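Surface layer protein (Geobacillus stearothermophilus, PDB 2RA1) forms the crystalline surface layer of the bacterial cell, its N-terminal domains, present here, probably attaching the lattice to cell-wall polysaccharide. Local coordinates at residues Y99-D104 and S154-D159; D165-D170 and K205-F210; D347-V352 and Q378-N383; K387-V392 and N405-V410. One frame throughout, in Å; residues are numbered along the deposited sequence.

Contact 1 (Y99-D104 and S154-D159)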
loop_
_atom_site.group_PDB
_atom_site.type_symbol
_atom_site.label_atom_id
_atom_site.label_comp_id
_atom_site.label_asym_id
_atom_site.label_seq_id
_atom_site.Cartn_x
_atom_site.Cartn_y
_atom_site.Cartn_z
ATOM N N TYR A 99 -23.845 4.327 -24.835
ATOM C CA TYR A 99 -23.131 4.359 -23.573
ATOM C C TYR A 99 -22.070 3.264 -23.567
ATOM O O TYR A 99 -20.914 3.500 -23.212
ATOM C CB TYR A 99 -24.076 4.163 -22.405
ATOM C CG TYR A 99 -23.386 3.778 -21.107
ATOM C CD1 TYR A 99 -22.624 4.694 -20.408
ATOM C CD2 TYR A 99 -23.495 2.492 -20.591
ATOM C CE1 TYR A 99 -21.990 4.357 -19.225
ATOM C CE2 TYR A 99 -22.880 2.141 -19.404
ATOM C CZ TYR A 99 -22.125 3.080 -18.719
ATOM O OH TYR A 99 -21.497 2.740 -17.522
ATOM N N ALA A 100 -22.482 2.074 -23.982
ATOM C CA ALA A 100 -21.628 0.896 -23.992
ATOM C C ALA A 100 -20.419 0.986 -24.946
ATOM O O ALA A 100 -19.337 0.506 -24.610
ATOM C CB ALA A 100 -22.456 -0.345 -24.284
ATOM N N THR A 101 -20.592 1.603 -26.115
ATOM C CA THR A 101 -19.491 1.706 -27.078
ATOM C C THR A 101 -18.548 2.836 -26.710
ATOM O O THR A 101 -17.372 2.822 -27.103
ATOM C CB THR A 101 -19.965 1.912 -28.556
ATOM O OG1 THR A 101 -20.592 3.191 -28.700
ATOM C CG2 THR A 101 -20.913 0.834 -28.967
ATOM N N LYS A 102 -19.062 3.824 -25.975
ATOM C CA LYS A 102 -18.181 4.825 -25.378
ATOM C C LYS A 102 -17.313 4.167 -24.296
ATOM O O LYS A 102 -16.113 4.375 -24.234
ATOM C CB LYS A 102 -18.958 5.996 -24.808
ATOM C CG LYS A 102 -18.069 7.126 -24.346
ATOM C CD LYS A 102 -18.880 8.220 -23.654
ATOM C CE LYS A 102 -18.026 9.455 -23.382
ATOM N NZ LYS A 102 -18.796 10.524 -22.664
ATOM N N LEU A 103 -17.905 3.333 -23.465
ATOM C CA LEU A 103 -17.088 2.549 -22.555
ATOM C C LEU A 103 -15.946 1.855 -23.301
ATOM O O LEU A 103 -14.790 1.952 -22.898
ATOM C CB LEU A 103 -17.927 1.505 -21.808
ATOM C CG LEU A 103 -18.630 1.963 -20.538
ATOM C CD1 LEU A 103 -19.267 0.743 -19.865
ATOM C CD2 LEU A 103 -17.653 2.656 -19.584
ATOM N N ASP A 104 -16.278 1.145 -24.375
ATOM C CA ASP A 104 -15.303 0.341 -25.118
ATOM C C ASP A 104 -14.183 1.226 -25.660
ATOM O O ASP A 104 -12.992 0.888 -25.573
ATOM C CB ASP A 104 -15.995 -0.403 -26.262
ATOM C CG ASP A 104 -15.206 -1.606 -26.757
ATOM O OD1 ASP A 104 -14.433 -2.199 -25.990
ATOM O OD2 ASP A 104 -15.383 -1.980 -27.927
ATOM N N SER A 154 -21.841 -7.880 -21.024
ATOM C CA SER A 154 -20.774 -8.813 -21.382
ATOM C C SER A 154 -19.917 -8.327 -22.557
ATOM O O SER A 154 -18.684 -8.439 -22.545
ATOM C CB SER A 154 -21.330 -10.219 -21.672
ATOM O OG SER A 154 -22.236 -10.223 -22.764
ATOM N N THR A 155 -20.576 -7.784 -23.570
ATOM C CA THR A 155 -19.879 -7.357 -24.762
ATOM C C THR A 155 -18.896 -6.223 -24.460
ATOM O O THR A 155 -17.723 -6.297 -24.835
ATOM C CB THR A 155 -20.864 -6.959 -25.879
ATOM O OG1 THR A 155 -21.649 -8.101 -26.258
ATOM C CG2 THR A 155 -20.113 -6.461 -27.085
ATOM N N PHE A 156 -19.365 -5.204 -23.749
ATOM C CA PHE A 156 -18.636 -3.945 -23.619
ATOM C C PHE A 156 -18.221 -3.591 -22.193
ATOM O O PHE A 156 -17.133 -3.035 -21.968
ATOM C CB PHE A 156 -19.493 -2.790 -24.145
ATOM C CG PHE A 156 -19.904 -2.946 -25.587
ATOM C CD1 PHE A 156 -21.227 -3.215 -25.923
ATOM C CD2 PHE A 156 -18.970 -2.815 -26.610
ATOM C CE1 PHE A 156 -21.610 -3.344 -27.267
ATOM C CE2 PHE A 156 -19.340 -2.954 -27.939
ATOM C CZ PHE A 156 -20.668 -3.219 -28.269
ATOM N N LYS A 157 -19.100 -3.866 -21.235
ATOM C CA LYS A 157 -18.907 -3.315 -19.905
ATOM C C LYS A 157 -17.841 -4.044 -19.088
ATOM O O LYS A 157 -17.007 -3.404 -18.448
ATOM C CB LYS A 157 -20.217 -3.277 -19.128
ATOM C CG LYS A 157 -19.998 -2.899 -17.681
ATOM C CD LYS A 157 -21.236 -2.341 -17.038
ATOM C CE LYS A 157 -20.932 -1.902 -15.609
ATOM N NZ LYS A 157 -22.182 -1.869 -14.800
ATOM N N ALA A 158 -17.876 -5.378 -19.137
ATOM C CA ALA A 158 -16.976 -6.238 -18.356
ATOM C C ALA A 158 -15.487 -5.966 -18.604
ATOM O O ALA A 158 -14.695 -5.945 -17.665
ATOM C CB ALA A 158 -17.294 -7.713 -18.612
ATOM N N ASP A 159 -15.125 -5.764 -19.870
ATOM C CA ASP A 159 -13.760 -5.445 -20.266
ATOM C C ASP A 159 -13.340 -4.109 -19.696
ATOM O O ASP A 159 -12.218 -3.965 -19.223
ATOM C CB ASP A 159 -13.641 -5.376 -21.794
ATOM C CG ASP A 159 -13.748 -6.738 -22.458
ATOM O OD1 ASP A 159 -14.188 -6.803 -23.639
ATOM O OD2 ASP A 159 -13.400 -7.741 -21.800
HETATM O O HOH W 1 -15.204 -2.941 -23.564
#

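Contact 2 (D165-D170 and K205-F210)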
loop_
_atom_site.group_PDB
_atom_site.type_symbol
_atom_site.label_atom_id
_atom_site.label_comp_id
_atom_site.label_asym_id
_atom_site.label_seq_id
_atom_site.Cartn_x
_atom_site.Cartn_y
_atom_site.Cartn_z
ATOM N N ASP A 165 -10.214 -1.610 -12.927
ATOM C CA ASP A 165 -9.842 -2.188 -11.631
ATOM C C ASP A 165 -8.352 -2.460 -11.547
ATOM O O ASP A 165 -7.709 -2.183 -10.529
ATOM C CB ASP A 165 -10.599 -3.487 -11.374
ATOM C CG ASP A 165 -12.048 -3.258 -11.017
ATOM O OD1 ASP A 165 -12.403 -2.139 -10.583
ATOM O OD2 ASP A 165 -12.839 -4.200 -11.178
ATOM N N ARG A 166 -7.807 -2.976 -12.642
ATOM C CA ARG A 166 -6.432 -3.434 -12.683
ATOM C C ARG A 166 -5.443 -2.296 -12.416
ATOM O O ARG A 166 -4.319 -2.525 -11.956
ATOM C CB ARG A 166 -6.168 -4.117 -14.031
ATOM C CG ARG A 166 -4.736 -4.292 -14.415
ATOM C CD ARG A 166 -4.641 -4.981 -15.774
ATOM N NE ARG A 166 -5.558 -6.115 -15.879
ATOM C CZ ARG A 166 -6.461 -6.263 -16.846
ATOM N NH1 ARG A 166 -6.569 -5.352 -17.806
ATOM N NH2 ARG A 166 -7.248 -7.334 -16.863
ATOM N N LEU A 167 -5.887 -1.070 -12.679
ATOM C CA LEU A 167 -5.040 0.110 -12.584
ATOM C C LEU A 167 -5.171 0.912 -11.293
ATOM O O LEU A 167 -4.579 1.981 -11.191
ATOM C CB LEU A 167 -5.389 1.036 -13.736
ATOM C CG LEU A 167 -4.451 1.008 -14.954
ATOM C CD1 LEU A 167 -3.554 -0.222 -14.952
ATOM C CD2 LEU A 167 -5.268 1.103 -16.227
ATOM N N ILE A 168 -5.968 0.445 -10.334
ATOM C CA ILE A 168 -6.301 1.292 -9.175
ATOM C C ILE A 168 -5.077 1.628 -8.315
ATOM O O ILE A 168 -4.939 2.754 -7.825
ATOM C CB ILE A 168 -7.441 0.688 -8.288
ATOM C CG1 ILE A 168 -7.781 1.630 -7.130
ATOM C CG2 ILE A 168 -7.068 -0.676 -7.740
ATOM C CD1 ILE A 168 -9.083 1.310 -6.445
ATOM N N TYR A 169 -4.185 0.655 -8.146
ATOM C CA TYR A 169 -2.971 0.881 -7.377
ATOM C C TYR A 169 -2.123 1.942 -8.045
ATOM O O TYR A 169 -1.641 2.868 -7.378
ATOM C CB TYR A 169 -2.192 -0.418 -7.197
ATOM C CG TYR A 169 -2.933 -1.428 -6.350
ATOM C CD1 TYR A 169 -3.560 -2.518 -6.927
ATOM C CD2 TYR A 169 -2.998 -1.298 -4.966
ATOM C CE1 TYR A 169 -4.241 -3.456 -6.156
ATOM C CE2 TYR A 169 -3.689 -2.228 -4.185
ATOM C CZ TYR A 169 -4.308 -3.304 -4.791
ATOM O OH TYR A 169 -4.984 -4.233 -4.040
ATOM N N ASP A 170 -1.959 1.825 -9.365
ATOM C CA ASP A 170 -1.139 2.784 -10.117
ATOM C C ASP A 170 -1.644 4.214 -9.878
ATOM O O ASP A 170 -0.873 5.131 -9.597
ATOM C CB ASP A 170 -1.172 2.496 -11.632
ATOM C CG ASP A 170 -0.626 1.113 -11.998
ATOM O OD1 ASP A 170 -0.530 0.245 -11.114
ATOM O OD2 ASP A 170 -0.308 0.887 -13.187
ATOM N N LYS A 205 2.270 -2.929 -5.532
ATOM C CA LYS A 205 1.195 -3.535 -6.316
ATOM C C LYS A 205 0.920 -2.843 -7.658
ATOM O O LYS A 205 0.065 -3.281 -8.413
ATOM C CB LYS A 205 -0.074 -3.660 -5.475
ATOM C CG LYS A 205 0.042 -4.733 -4.404
ATOM C CD LYS A 205 -0.887 -4.462 -3.239
ATOM C CE LYS A 205 -0.245 -4.858 -1.911
ATOM N NZ LYS A 205 -0.536 -3.834 -0.861
ATOM N N VAL A 206 1.639 -1.772 -7.965
ATOM C CA VAL A 206 1.455 -1.144 -9.265
ATOM C C VAL A 206 1.748 -2.179 -10.355
ATOM O O VAL A 206 2.451 -3.157 -10.115
ATOM C CB VAL A 206 2.337 0.125 -9.462
ATOM C CG1 VAL A 206 2.009 1.180 -8.408
ATOM C CG2 VAL A 206 3.804 -0.233 -9.408
ATOM N N THR A 207 1.172 -1.971 -11.535
ATOM C CA THR A 207 1.397 -2.843 -12.679
ATOM C C THR A 207 2.694 -2.465 -13.366
ATOM O O THR A 207 3.400 -1.561 -12.935
ATOM C CB THR A 207 0.292 -2.685 -13.750
ATOM O OG1 THR A 207 0.509 -1.468 -14.477
ATOM C CG2 THR A 207 -1.074 -2.652 -13.108
ATOM N N ASP A 208 2.989 -3.149 -14.461
ATOM C CA ASP A 208 4.189 -2.869 -15.233
ATOM C C ASP A 208 4.137 -1.572 -16.021
ATOM O O ASP A 208 5.161 -0.967 -16.297
ATOM C CB ASP A 208 4.474 -4.034 -16.163
ATOM C CG ASP A 208 5.155 -5.183 -15.447
ATOM O OD1 ASP A 208 5.822 -4.919 -14.431
ATOM O OD2 ASP A 208 5.030 -6.342 -15.893
ATOM N N ALA A 209 2.939 -1.139 -16.371
ATOM C CA ALA A 209 2.761 -0.004 -17.270
ATOM C C ALA A 209 3.577 1.247 -16.908
ATOM O O ALA A 209 4.130 1.908 -17.791
ATOM C CB ALA A 209 1.282 0.331 -17.382
ATOM N N PHE A 210 3.645 1.576 -15.622
ATOM C CA PHE A 210 4.292 2.816 -15.197
ATOM C C PHE A 210 5.189 2.583 -13.982
ATOM O O PHE A 210 5.465 3.509 -13.226
ATOM C CB PHE A 210 3.250 3.883 -14.817
ATOM C CG PHE A 210 2.051 3.940 -15.725
ATOM C CD1 PHE A 210 0.864 3.321 -15.365
ATOM C CD2 PHE A 210 2.105 4.633 -16.930
ATOM C CE1 PHE A 210 -0.250 3.369 -16.194
ATOM C CE2 PHE A 210 1.000 4.687 -17.767
ATOM C CZ PHE A 210 -0.181 4.054 -17.406
HETATM O O HOH W 2 2.652 0.783 -13.187
#

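Contact 3 (D347-V352 and Q378-N383)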
loop_
_atom_site.group_PDB
_atom_site.type_symbol
_atom_site.label_atom_id
_atom_site.label_comp_id
_atom_site.label_asym_id
_atom_site.label_seq_id
_atom_site.Cartn_x
_atom_site.Cartn_y
_atom_site.Cartn_z
ATOM N N ASP A 347 31.605 -22.999 19.961
ATOM C CA ASP A 347 31.577 -21.904 20.926
ATOM C C ASP A 347 30.669 -22.256 22.110
ATOM O O ASP A 347 29.452 -22.301 21.983
ATOM C CB ASP A 347 31.084 -20.627 20.233
ATOM C CG ASP A 347 31.108 -19.406 21.138
ATOM O OD1 ASP A 347 31.275 -19.561 22.348
ATOM O OD2 ASP A 347 30.938 -18.282 20.633
ATOM N N LEU A 348 31.276 -22.492 23.262
ATOM C CA LEU A 348 30.546 -22.857 24.465
ATOM C C LEU A 348 29.582 -21.796 25.046
ATOM O O LEU A 348 28.640 -22.150 25.755
ATOM C CB LEU A 348 31.540 -23.307 25.534
ATOM C CG LEU A 348 32.220 -24.635 25.212
ATOM C CD1 LEU A 348 33.137 -25.026 26.343
ATOM C CD2 LEU A 348 31.193 -25.714 24.987
ATOM N N THR A 349 29.825 -20.512 24.769
ATOM C CA THR A 349 28.924 -19.447 25.221
ATOM C C THR A 349 27.534 -19.526 24.557
ATOM O O THR A 349 26.564 -18.959 25.049
ATOM C CB THR A 349 29.527 -18.030 25.011
ATOM O OG1 THR A 349 29.723 -17.795 23.621
ATOM C CG2 THR A 349 30.863 -17.906 25.705
ATOM N N LYS A 350 27.438 -20.242 23.447
ATOM C CA LYS A 350 26.171 -20.374 22.742
ATOM C C LYS A 350 25.358 -21.514 23.331
ATOM O O LYS A 350 24.260 -21.787 22.871
ATOM C CB LYS A 350 26.438 -20.659 21.264
ATOM C CG LYS A 350 27.386 -19.671 20.603
ATOM C CD LYS A 350 26.676 -18.409 20.140
ATOM C CE LYS A 350 27.593 -17.191 20.170
ATOM N NZ LYS A 350 27.779 -16.611 21.547
ATOM N N TYR A 351 25.902 -22.197 24.342
ATOM C CA TYR A 351 25.244 -23.403 24.837
ATOM C C TYR A 351 24.872 -23.313 26.275
ATOM O O TYR A 351 24.538 -24.297 26.930
ATOM C CB TYR A 351 26.109 -24.626 24.576
ATOM C CG TYR A 351 26.073 -24.948 23.120
ATOM C CD1 TYR A 351 26.996 -24.385 22.244
ATOM C CD2 TYR A 351 25.059 -25.739 22.603
ATOM C CE1 TYR A 351 26.937 -24.643 20.889
ATOM C CE2 TYR A 351 24.989 -25.997 21.256
ATOM C CZ TYR A 351 25.935 -25.457 20.404
ATOM O OH TYR A 351 25.858 -25.735 19.061
ATOM N N VAL A 352 24.884 -22.102 26.773
ATOM C CA VAL A 352 24.768 -21.948 28.193
ATOM C C VAL A 352 23.832 -20.759 28.468
ATOM O O VAL A 352 23.832 -19.768 27.736
ATOM C CB VAL A 352 26.192 -21.806 28.754
ATOM C CG1 VAL A 352 26.576 -20.336 28.938
ATOM C CG2 VAL A 352 26.364 -22.636 29.992
ATOM N N GLN A 378 40.554 -19.235 22.448
ATOM C CA GLN A 378 39.865 -17.984 22.795
ATOM C C GLN A 378 39.071 -18.094 24.087
ATOM O O GLN A 378 38.186 -17.295 24.334
ATOM C CB GLN A 378 38.953 -17.512 21.668
ATOM C CG GLN A 378 39.730 -17.066 20.448
ATOM C CD GLN A 378 38.840 -16.788 19.272
ATOM O OE1 GLN A 378 37.735 -16.259 19.433
ATOM N NE2 GLN A 378 39.310 -17.129 18.077
ATOM N N GLY A 379 39.403 -19.079 24.915
ATOM C CA GLY A 379 38.717 -19.259 26.182
ATOM C C GLY A 379 37.308 -19.848 26.120
ATOM O O GLY A 379 36.690 -20.043 27.169
ATOM N N LYS A 380 36.812 -20.161 24.915
ATOM C CA LYS A 380 35.414 -20.571 24.746
ATOM C C LYS A 380 35.136 -21.621 23.665
ATOM O O LYS A 380 34.075 -22.230 23.685
ATOM C CB LYS A 380 34.506 -19.352 24.520
ATOM C CG LYS A 380 34.673 -18.685 23.170
ATOM C CD LYS A 380 34.098 -17.275 23.173
ATOM C CE LYS A 380 34.231 -16.616 21.813
ATOM N NZ LYS A 380 34.081 -15.140 21.868
ATOM N N PHE A 381 36.066 -21.832 22.734
ATOM C CA PHE A 381 35.877 -22.823 21.665
ATOM C C PHE A 381 36.495 -24.175 21.983
ATOM O O PHE A 381 37.639 -24.246 22.452
ATOM C CB PHE A 381 36.505 -22.321 20.371
ATOM C CG PHE A 381 35.745 -21.205 19.715
ATOM C CD1 PHE A 381 36.103 -19.883 19.933
ATOM C CD2 PHE A 381 34.687 -21.475 18.867
ATOM C CE1 PHE A 381 35.413 -18.847 19.323
ATOM C CE2 PHE A 381 33.978 -20.434 18.249
ATOM C CZ PHE A 381 34.340 -19.127 18.482
ATOM N N ILE A 382 35.757 -25.252 21.728
ATOM C CA ILE A 382 36.356 -26.596 21.772
ATOM C C ILE A 382 36.126 -27.448 20.514
ATOM O O ILE A 382 35.173 -27.253 19.775
ATOM C CB ILE A 382 35.958 -27.418 23.036
ATOM C CG1 ILE A 382 34.441 -27.656 23.116
ATOM C CG2 ILE A 382 36.486 -26.761 24.297
ATOM C CD1 ILE A 382 34.062 -28.783 24.079
ATOM N N ASN A 383 37.017 -28.403 20.298
ATOM C CA ASN A 383 36.934 -29.312 19.169
ATOM C C ASN A 383 36.351 -30.661 19.606
ATOM O O ASN A 383 36.981 -31.404 20.351
ATOM C CB ASN A 383 38.342 -29.503 18.604
ATOM C CG ASN A 383 38.357 -30.306 17.319
ATOM O OD1 ASN A 383 37.459 -31.100 17.050
ATOM N ND2 ASN A 383 39.378 -30.087 16.511
#

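Contact 4 (K387-V392 and N405-V410)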
loop_
_atom_site.group_PDB
_atom_site.type_symbol
_atom_site.label_atom_id
_atom_site.label_comp_id
_atom_site.label_asym_id
_atom_site.label_seq_id
_atom_site.Cartn_x
_atom_site.Cartn_y
_atom_site.Cartn_z
ATOM N N LYS A 387 34.685 -37.256 18.947
ATOM C CA LYS A 387 34.409 -37.531 20.350
ATOM C C LYS A 387 32.939 -37.850 20.566
ATOM O O LYS A 387 32.070 -37.336 19.866
ATOM C CB LYS A 387 34.874 -36.372 21.240
ATOM C CG LYS A 387 36.393 -36.335 21.428
ATOM C CD LYS A 387 36.897 -34.970 21.853
ATOM C CE LYS A 387 38.281 -34.669 21.265
ATOM N NZ LYS A 387 38.197 -34.103 19.861
ATOM N N LYS A 388 32.665 -38.718 21.530
ATOM C CA LYS A 388 31.292 -39.049 21.863
ATOM C C LYS A 388 30.846 -38.368 23.158
ATOM O O LYS A 388 29.643 -38.249 23.426
ATOM C CB LYS A 388 31.108 -40.565 21.901
ATOM C CG LYS A 388 30.818 -41.142 20.513
ATOM C CD LYS A 388 29.336 -40.965 20.171
ATOM C CE LYS A 388 29.123 -40.502 18.726
ATOM N NZ LYS A 388 29.362 -41.569 17.745
ATOM N N SER A 389 31.816 -37.893 23.941
ATOM C CA SER A 389 31.530 -37.076 25.124
ATOM C C SER A 389 32.607 -36.027 25.324
ATOM O O SER A 389 33.706 -36.136 24.770
ATOM C CB SER A 389 31.464 -37.923 26.395
ATOM O OG SER A 389 32.777 -38.181 26.867
ATOM N N VAL A 390 32.289 -35.006 26.118
ATOM C CA VAL A 390 33.305 -34.083 26.617
ATOM C C VAL A 390 32.847 -33.560 27.960
ATOM O O VAL A 390 31.681 -33.672 28.313
ATOM C CB VAL A 390 33.553 -32.894 25.667
ATOM C CG1 VAL A 390 33.987 -33.391 24.271
ATOM C CG2 VAL A 390 32.292 -32.013 25.584
ATOM N N ILE A 391 33.772 -32.974 28.704
ATOM C CA ILE A 391 33.438 -32.419 29.990
ATOM C C ILE A 391 33.701 -30.927 29.999
ATOM O O ILE A 391 34.734 -30.468 29.538
ATOM C CB ILE A 391 34.258 -33.077 31.092
ATOM C CG1 ILE A 391 33.765 -34.513 31.298
ATOM C CG2 ILE A 391 34.156 -32.234 32.384
ATOM C CD1 ILE A 391 34.660 -35.336 32.186
ATOM N N VAL A 392 32.744 -30.164 30.503
ATOM C CA VAL A 392 32.851 -28.716 30.427
ATOM C C VAL A 392 32.285 -28.104 31.698
ATOM O O VAL A 392 31.515 -28.741 32.429
ATOM C CB VAL A 392 32.092 -28.157 29.216
ATOM C CG1 VAL A 392 32.724 -28.617 27.920
ATOM C CG2 VAL A 392 30.645 -28.626 29.257
ATOM N N ASN A 405 31.258 -29.336 36.930
ATOM C CA ASN A 405 31.675 -30.176 35.802
ATOM C C ASN A 405 30.527 -31.005 35.263
ATOM O O ASN A 405 29.813 -31.685 36.008
ATOM C CB ASN A 405 32.858 -31.077 36.170
ATOM C CG ASN A 405 34.143 -30.309 36.286
ATOM O OD1 ASN A 405 34.279 -29.227 35.719
ATOM N ND2 ASN A 405 35.087 -30.846 37.045
ATOM N N VAL A 406 30.314 -30.894 33.961
ATOM C CA VAL A 406 29.186 -31.566 33.328
ATOM C C VAL A 406 29.728 -32.335 32.142
ATOM O O VAL A 406 30.514 -31.809 31.353
ATOM C CB VAL A 406 28.105 -30.568 32.857
ATOM C CG1 VAL A 406 26.962 -31.314 32.200
ATOM C CG2 VAL A 406 27.584 -29.688 34.029
ATOM N N ILE A 407 29.347 -33.591 32.033
ATOM C CA ILE A 407 29.750 -34.369 30.874
ATOM C C ILE A 407 28.640 -34.286 29.827
ATOM O O ILE A 407 27.498 -34.635 30.102
ATOM C CB ILE A 407 30.139 -35.833 31.259
ATOM C CG1 ILE A 407 30.417 -36.670 30.018
ATOM C CG2 ILE A 407 29.051 -36.498 32.077
ATOM C CD1 ILE A 407 31.338 -37.858 30.290
ATOM N N LEU A 408 28.971 -33.778 28.643
ATOM C CA LEU A 408 27.977 -33.602 27.576
ATOM C C LEU A 408 28.221 -34.596 26.468
ATOM O O LEU A 408 29.376 -34.843 26.103
ATOM C CB LEU A 408 28.020 -32.176 27.004
ATOM C CG LEU A 408 27.764 -31.057 28.021
ATOM C CD1 LEU A 408 27.888 -29.702 27.373
ATOM C CD2 LEU A 408 26.395 -31.220 28.634
ATOM N N ALA A 409 27.143 -35.177 25.938
ATOM C CA ALA A 409 27.265 -36.078 24.794
ATOM C C ALA A 409 27.683 -35.249 23.609
ATOM O O ALA A 409 27.454 -34.045 23.584
ATOM C CB ALA A 409 25.938 -36.795 24.492
ATOM N N VAL A 410 28.312 -35.882 22.631
ATOM C CA VAL A 410 28.495 -35.259 21.317
ATOM C C VAL A 410 27.707 -35.990 20.246
ATOM O O VAL A 410 27.976 -37.145 19.917
ATOM C CB VAL A 410 29.950 -35.207 20.922
ATOM C CG1 VAL A 410 30.095 -34.579 19.554
ATOM C CG2 VAL A 410 30.696 -34.410 21.959
#

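Contact 1 (Y99-D104 and S154-D159)
Phe156, on helix 146-166, reaches across to one turn of helix 89-115 and meets Ala100, Thr101 and Asp104 there. Its CB already rests on the backbone, 3.3 Å from Ala100 O, an oxygen that also accepts the helical bond from Asp104 N. With CG anti to the carbonyl carbon (chi1 -59°), the ring leaves the backbone toward the other helix. CD1 then lies 3.5 Å from Ala100 CB, and CD2 is 3.8 Å from Asp104 CB. At the far end, Phe156 CZ comes to 4.1 Å from Thr101 CG2, a methyl over one face of the ring. On the opposite face the methyl CG2 of the preceding Thr155 lies over the ring centre, so the ring is held between two threonine methyls.

Both helices belong to the elongated, coiled-coil part of SbsC; the axes of segments 99-104 and 154-159 cross at 46° and approach to 8.2 Å. Replacing Phe156 with alanine is likely to open a gap beside Ala100 and leave the methyls of Thr101 and Thr155 without the ring between them.

Beside the ring, Asp104 OD1 takes a hydrogen bond from a water that also donates to Phe156 O; Arg107 holds the same carboxylate oxygen in a salt bridge. On the other flank, next in sequence to Asp104 and Phe156, Leu103 CD1 packs 4.1 Å from Lys157 CA, and helix 119-135 contributes Leu133 to both side chains.

Contact 2 (D165-D170 and K205-F210)
Asp170, buried near the start of helix 168-185, grips the loop at Thr207 with both carboxylate oxygens, tying the break between two helices to the link that leads from helix 189-202 into helix 211-228 of the spectrin-like repeat. Its OD1 accepts from the backbone N of Thr207 at 2.8 Å, on the syn side and 17° out of the carboxylate plane. OD2 uses its syn lone pair for the hydroxyl of the same residue, with Thr207 OG1 also 2.8 Å away. Having given its proton to Asp170, OG1 accepts in turn from Ala209 N at 3.1 Å, which makes an ST turn. The threonine torsion (chi1 76°) sets OG1 between its own backbone N and carbonyl carbon, where it can serve both partners.

A water completes the network: it donates to Asp170 OD2 and to Thr207 O, and accepts from Phe210 N, the N-cap residue of helix 211-228. The buried carboxylate is thus met by two protein donors and a water.

Carbon contacts flank this network. The methyl CG2 of Thr207 lies 3.9 Å from Leu167 CD1, and Lys205 CB sits over the centre of the Tyr169 ring in a CH-pi contact, 3.8 Å from the centroid, while its NZ bonds to Gln201 O. Phe210, by contrast, turns a C-H edge of its ring to the carboxylate, CD1 standing 3.5 Å from Asp170 OD2.

Contact 3 (D347-V352 and Q378-N383)
Leu348 N donates to Lys380 O at 2.8 Å, a nearly straight bond (171° at the hydrogen) and the sole hydrogen bond between these segments. It lies beside the antiparallel non-hydrogen-bonded pair Asp347 and Phe381, part of a two-stranded ribbon that Ile382 and Val346 extend through their backbones. Lys380 and Phe381 form a classic beta bulge.

Within 347-352, the Asp347 carboxylate is swung to Thr349 by a CG opposite its backbone N (chi1 -176°). Its OD1 accepts from both Thr349 N and Thr349 OG1, the latter at 2.7 Å, each well out of the carboxylate plane and on the same face. The bond to the backbone N makes an Asx turn at the start of the 3-10 segment 348-350.

Packing covers the remainder. The Phe381 ring has the Asp347 carboxyl carbon over one face, and its CE2 lies 3.5 Å from Asp347 CB. The extended Lys380 chain runs past the aspartate, CG 3.6 Å from Asp347 OD1, and touches the methyl of Thr349. Beyond, Leu348 CD2 meets Ile382 CG1 at 4.2 Å.

Lys380 NZ stops 4.6 Å from Asp347 OD2, and Lys350 NZ donates to Thr349 OG1 and makes a long salt bridge to that carboxylate oxygen, so the carboxylate probably feels two positive charges while its hydrogen bonds here come from Thr349.

Contact 4 (K387-V392 and N405-V410)
Val390 and Leu408 bond in both directions, the shorter bond being Leu408 N to Val390 O at 2.7 Å. They head five backbone hydrogen bonds between the arms of an antiparallel beta hairpin. Val392 and Val406 form the second hydrogen-bonded pair, both bonds 2.9 Å. The fifth, from Val410 N to Lys388 O, is differently built: the donor stands 61° above the carbonyl plane. At the non-hydrogen-bonded pairs, Ser389 with Ala409 and Ile391 with Ile407, CA-H...O contacts such as Ile391 CA to Val406 O (3.3 Å) add to the pairing.

Ser389, Ile391, Ile407 and Ala409 share one face. Ile391 CG1, beside its own backbone N (chi1 -71°), is laid 3.9 Å from Ile407 CB, and Ile391 CG2 reaches Asn405 CB. A glycine at Ile391 would probably leave the Ile407 side chain less well held and Asn405 CB without this apolar neighbour.

The other face carries Val406 and the buried Val390, Val392 and Leu408. Leu340 of the adjacent strand 339-340 touches Val390 and Leu408; Phe335 of strand 332-335 touches Val392 and Leu408. Val390 CG1 meets Val410 CG2 at 4.1 Å, and Leu408, crossing Val392 at about a right angle, brings CD1 to 3.5 Å from Val392 CG2.

How the contacts relate
From the N terminus, the contacts follow one another in series, and none nests within or crosses another. Contact 1 closes a mostly helical loop by setting helix 146-166 against helix 89-115. The same helix 146-166 leads into contact 2, whose centre is about 21 Å from that of contact 1; there a second helical loop closes just before helix 211-228. The chain then passes through the seven-stranded sheet to the last domain of this fragment, where contact 3 pairs two short strands and contact 4 forms its final hairpin. These two touch through Leu348 and Ile382 against Val390 and Val392, whereas contacts 1 and 4 lie about 78 Å apart, centre to centre.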